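Local coordinates for protein walker-Type ATPase (Pyrococcus abyssi, PDB 2QEN) that probably binds and hydrolyses ATP as an archaeal P-loop ATPase, holding ADP and magnesium, although its wider cellular role is unknown, at residues 245-248 against 249-253; 258-261 against 262-266. The protein carries 1 engineered substitution. All coordinates share one frame; numbering follows the deposited sequence.

Overall arrangement
Following the chain from the N terminus, the P-loop ATPase core with its parallel sheet comes first, then a group of helices that includes helix 239-252, where interaction 1 joins two successive turns. The chain turns and enters helix 255-280, where interaction 2 does the same. Each is local, so neither closes a long loop; they follow in series and neither nest nor cross. Their centres lie about 10 Å apart, and the two helices touch there: Phe245 packs on Thr262, Tyr249 on Ala258, and a long, weak ion pair joins Glu248 OE1 to Arg261 NH1. Ala266, farther along, touches helix 342-348 near the C terminus.

Interaction 1 of 2, residues 245-248 against 249-253; sequences FGVE and YLRNG
Phe245 and Tyr249, one helical turn apart, send their rings off the same flank of helix 239-252. The rings lie side by side and point the same way, Phe245 CZ meeting Tyr249 CD2 at 3.8 Å. Their planes are 59° apart in an oblique pairing. In both residues CG lies anti to the backbone N (chi1 175° for Phe245, -160° for Tyr249), which keeps the two rings together along one side of the helix. A second i to i+4 pair sets an apolar group against a charged flat one: Val247 CG1 sits over one face of the Arg251 guanidinium, toward its rim, 3.7 Å from Arg251 NE, and the extended arginine chain runs alongside the valine.

The i to i+4 backbone bonds of the helix run from Tyr249 N to Phe245 O (2.8 Å), Leu250 N to Gly246 O and Arg251 N to Val247 O. This is local packing at the C-terminal end of a helix, away from the annotated sites, and there an asparagine side chain bonds to the carbonyl one turn earlier: Asn252 ND2 donates to Glu248 O over 2.8 Å, in the carbonyl plane and on a lone pair. The same oxygen accepts a weak bond from Asn252 N (2.9 Å), so both nitrogens of one residue converge on it. Glu248 OE1 is also 3.0 Å from Asn252 ND2, the carboxylate and amide lying alongside each other. Gly253 then leaves helical geometry with positive phi, ending the helix, while its N still bonds to Tyr249 O.

Tyr249 OH is hydrogen-bonded to Glu227, and the Tyr249 ring meets Phe216 edge-to-face. Phe245 touches Leu212, Ala231, Leu235 and Ala258, so helix 239-252 borders helices 205-217, 225-235 and 255-280.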
# COMPACT_ATOMS: atom_id res chain seq x y z
N PHE A 245 -14.31 -11.39 6.35
CA PHE A 245 -15.55 -12.16 6.18
C PHE A 245 -15.35 -13.66 6.46
O PHE A 245 -16.13 -14.27 7.19
CB PHE A 245 -16.15 -11.94 4.79
CG PHE A 245 -17.36 -12.80 4.52
CD1 PHE A 245 -18.61 -12.45 5.07
CD2 PHE A 245 -17.25 -13.97 3.76
CE1 PHE A 245 -19.72 -13.26 4.86
CE2 PHE A 245 -18.35 -14.79 3.57
CZ PHE A 245 -19.59 -14.44 4.09
N GLY A 246 -14.30 -14.25 5.87
CA GLY A 246 -14.00 -15.66 6.05
C GLY A 246 -13.81 -16.02 7.52
O GLY A 246 -14.42 -16.94 8.01
N VAL A 247 -12.97 -15.26 8.21
CA VAL A 247 -12.82 -15.32 9.67
C VAL A 247 -14.16 -15.21 10.43
O VAL A 247 -14.47 -16.06 11.26
CB VAL A 247 -11.80 -14.24 10.18
CG1 VAL A 247 -11.75 -14.16 11.72
CG2 VAL A 247 -10.38 -14.54 9.61
N GLU A 248 -14.95 -14.17 10.15
CA GLU A 248 -16.24 -13.96 10.85
C GLU A 248 -17.23 -15.09 10.59
O GLU A 248 -17.99 -15.46 11.48
CB GLU A 248 -16.85 -12.60 10.49
CG GLU A 248 -16.11 -11.39 11.07
CD GLU A 248 -15.91 -11.49 12.58
OE1 GLU A 248 -16.75 -12.12 13.25
OE2 GLU A 248 -14.90 -10.95 13.10
N TYR A 249 -17.20 -15.66 9.39
CA TYR A 249 -18.06 -16.79 9.07
C TYR A 249 -17.68 -18.04 9.86
O TYR A 249 -18.56 -18.72 10.36
CB TYR A 249 -18.10 -17.08 7.55
CG TYR A 249 -19.32 -17.89 7.13
CD1 TYR A 249 -19.40 -19.26 7.39
CD2 TYR A 249 -20.37 -17.29 6.44
CE1 TYR A 249 -20.53 -20.02 7.01
CE2 TYR A 249 -21.49 -18.04 6.04
CZ TYR A 249 -21.55 -19.40 6.33
OH TYR A 249 -22.66 -20.14 5.94
N LEU A 250 -16.37 -18.31 9.99
CA LEU A 250 -15.87 -19.45 10.78
C LEU A 250 -16.23 -19.32 12.26
O LEU A 250 -16.49 -20.31 12.95
CB LEU A 250 -14.34 -19.56 10.64
CG LEU A 250 -13.74 -19.98 9.30
CD1 LEU A 250 -12.27 -20.39 9.47
CD2 LEU A 250 -14.51 -21.11 8.67
N ARG A 251 -16.24 -18.08 12.75
CA ARG A 251 -16.55 -17.80 14.13
C ARG A 251 -18.07 -17.78 14.42
O ARG A 251 -18.48 -18.05 15.54
CB ARG A 251 -15.89 -16.47 14.51
CG ARG A 251 -14.38 -16.62 14.63
CD ARG A 251 -13.69 -15.29 14.82
NE ARG A 251 -12.29 -15.54 15.16
CZ ARG A 251 -11.42 -14.61 15.54
NH1 ARG A 251 -11.78 -13.35 15.63
NH2 ARG A 251 -10.18 -14.97 15.85
N ASN A 252 -18.88 -17.45 13.41
CA ASN A 252 -20.31 -17.18 13.60
C ASN A 252 -21.26 -18.14 12.91
O ASN A 252 -22.41 -18.27 13.34
CB ASN A 252 -20.62 -15.74 13.19
CG ASN A 252 -20.02 -14.75 14.14
OD1 ASN A 252 -20.58 -14.49 15.19
ND2 ASN A 252 -18.83 -14.21 13.79
N GLY A 253 -20.81 -18.78 11.82
CA GLY A 253 -21.55 -19.89 11.19
C GLY A 253 -22.77 -19.50 10.38
O GLY A 253 -23.59 -20.35 10.03

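Interaction 2 of 2, residues 258-261 against 262-266; sequences AMKR and TLEVA
Ala258 and Thr262 begin a run of i to i+4 contacts in the alpha-helix 255-280, which follows helix 239-252 in the chain and packs against it. Ala258 O takes two bonds from one residue: Thr262 OG1 donates at 2.7 Å and Thr262 N at 2.9 Å, from opposite faces of the carbonyl plane. The threonine hydroxyl, buried against helix 239-252, is thus satisfied by its own helix; chi1 of -57° sets OG1 beside the backbone N, turned back to that carbonyl.

Met259 bends at chi2 and chi3, bringing its CE alongside the helix to Leu263 CD2 at 3.5 Å and to Thr262 CG2, while Met259 O receives Leu263 N. Leu263 also touches Thr346 of helix 342-348. Lys260 O accepts Glu264 N, and the lysine side chain passes near the glutamate, Lys260 NZ being 5.1 Å from Glu264 OE2, opposite charges that do not touch.

Arg261 bends at chi2 and chi3, laying its CD 3.1 Å from Glu264 OE1. The long salt bridge from Arg261 NE to that oxygen spans 4.0 Å and is electrostatic only, since the oxygen lies well out of the guanidinium plane. Arg261 O accepts Val265 N, and one water donates both to Arg261 O and to Glu264 OE1, the latter at 2.8 Å.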
# COMPACT_ATOMS: atom_id res chain seq x y z
N ALA A 258 -22.06 -13.11 10.01
CA ALA A 258 -20.70 -12.90 9.49
C ALA A 258 -20.55 -11.59 8.70
O ALA A 258 -19.55 -10.88 8.84
CB ALA A 258 -20.27 -14.06 8.63
N MET A 259 -21.53 -11.28 7.86
CA MET A 259 -21.47 -10.03 7.09
C MET A 259 -21.70 -8.80 7.97
O MET A 259 -21.07 -7.76 7.77
CB MET A 259 -22.48 -10.06 5.94
CG MET A 259 -22.29 -8.95 4.89
SD MET A 259 -20.71 -9.05 3.97
CE MET A 259 -19.76 -7.88 4.87
N LYS A 260 -22.61 -8.91 8.94
CA LYS A 260 -22.87 -7.83 9.88
C LYS A 260 -21.58 -7.46 10.62
O LYS A 260 -21.20 -6.30 10.67
CB LYS A 260 -23.97 -8.25 10.87
CG LYS A 260 -24.99 -7.16 11.18
CD LYS A 260 -26.04 -7.62 12.19
CE LYS A 260 -25.63 -7.29 13.63
NZ LYS A 260 -26.82 -7.19 14.57
N ARG A 261 -20.89 -8.47 11.15
CA ARG A 261 -19.60 -8.31 11.82
C ARG A 261 -18.48 -7.81 10.90
O ARG A 261 -17.65 -7.02 11.33
CB ARG A 261 -19.17 -9.63 12.49
CG ARG A 261 -20.14 -10.15 13.55
CD ARG A 261 -20.07 -9.32 14.81
NE ARG A 261 -19.42 -10.00 15.94
CZ ARG A 261 -18.11 -10.05 16.15
NH1 ARG A 261 -17.25 -9.48 15.31
NH2 ARG A 261 -17.65 -10.68 17.22
N THR A 262 -18.45 -8.29 9.66
CA THR A 262 -17.48 -7.79 8.68
C THR A 262 -17.65 -6.28 8.49
O THR A 262 -16.68 -5.54 8.53
CB THR A 262 -17.60 -8.55 7.33
OG1 THR A 262 -17.42 -9.94 7.57
CG2 THR A 262 -16.54 -8.10 6.32
N LEU A 263 -18.90 -5.84 8.34
CA LEU A 263 -19.23 -4.43 8.12
C LEU A 263 -18.92 -3.57 9.33
O LEU A 263 -18.51 -2.43 9.16
CB LEU A 263 -20.71 -4.26 7.67
CG LEU A 263 -21.02 -4.88 6.29
CD1 LEU A 263 -22.48 -4.73 5.85
CD2 LEU A 263 -20.07 -4.36 5.19
N GLU A 264 -19.12 -4.12 10.53
CA GLU A 264 -18.70 -3.51 11.80
C GLU A 264 -17.19 -3.26 11.85
O GLU A 264 -16.76 -2.15 12.17
CB GLU A 264 -19.05 -4.43 12.98
CG GLU A 264 -20.53 -4.50 13.34
CD GLU A 264 -20.82 -5.51 14.45
OE1 GLU A 264 -19.85 -6.18 14.93
OE2 GLU A 264 -22.00 -5.63 14.85
N VAL A 265 -16.40 -4.30 11.60
CA VAL A 265 -14.94 -4.19 11.52
C VAL A 265 -14.52 -3.15 10.45
O VAL A 265 -13.71 -2.29 10.74
CB VAL A 265 -14.25 -5.57 11.31
CG1 VAL A 265 -12.76 -5.43 10.97
CG2 VAL A 265 -14.39 -6.43 12.59
N ALA A 266 -15.08 -3.25 9.25
CA ALA A 266 -14.80 -2.27 8.19
C ALA A 266 -15.16 -0.84 8.63
O ALA A 266 -14.33 0.07 8.52
CB ALA A 266 -15.52 -2.64 6.92
O HOH W 1 -17.17 -7.01 14.52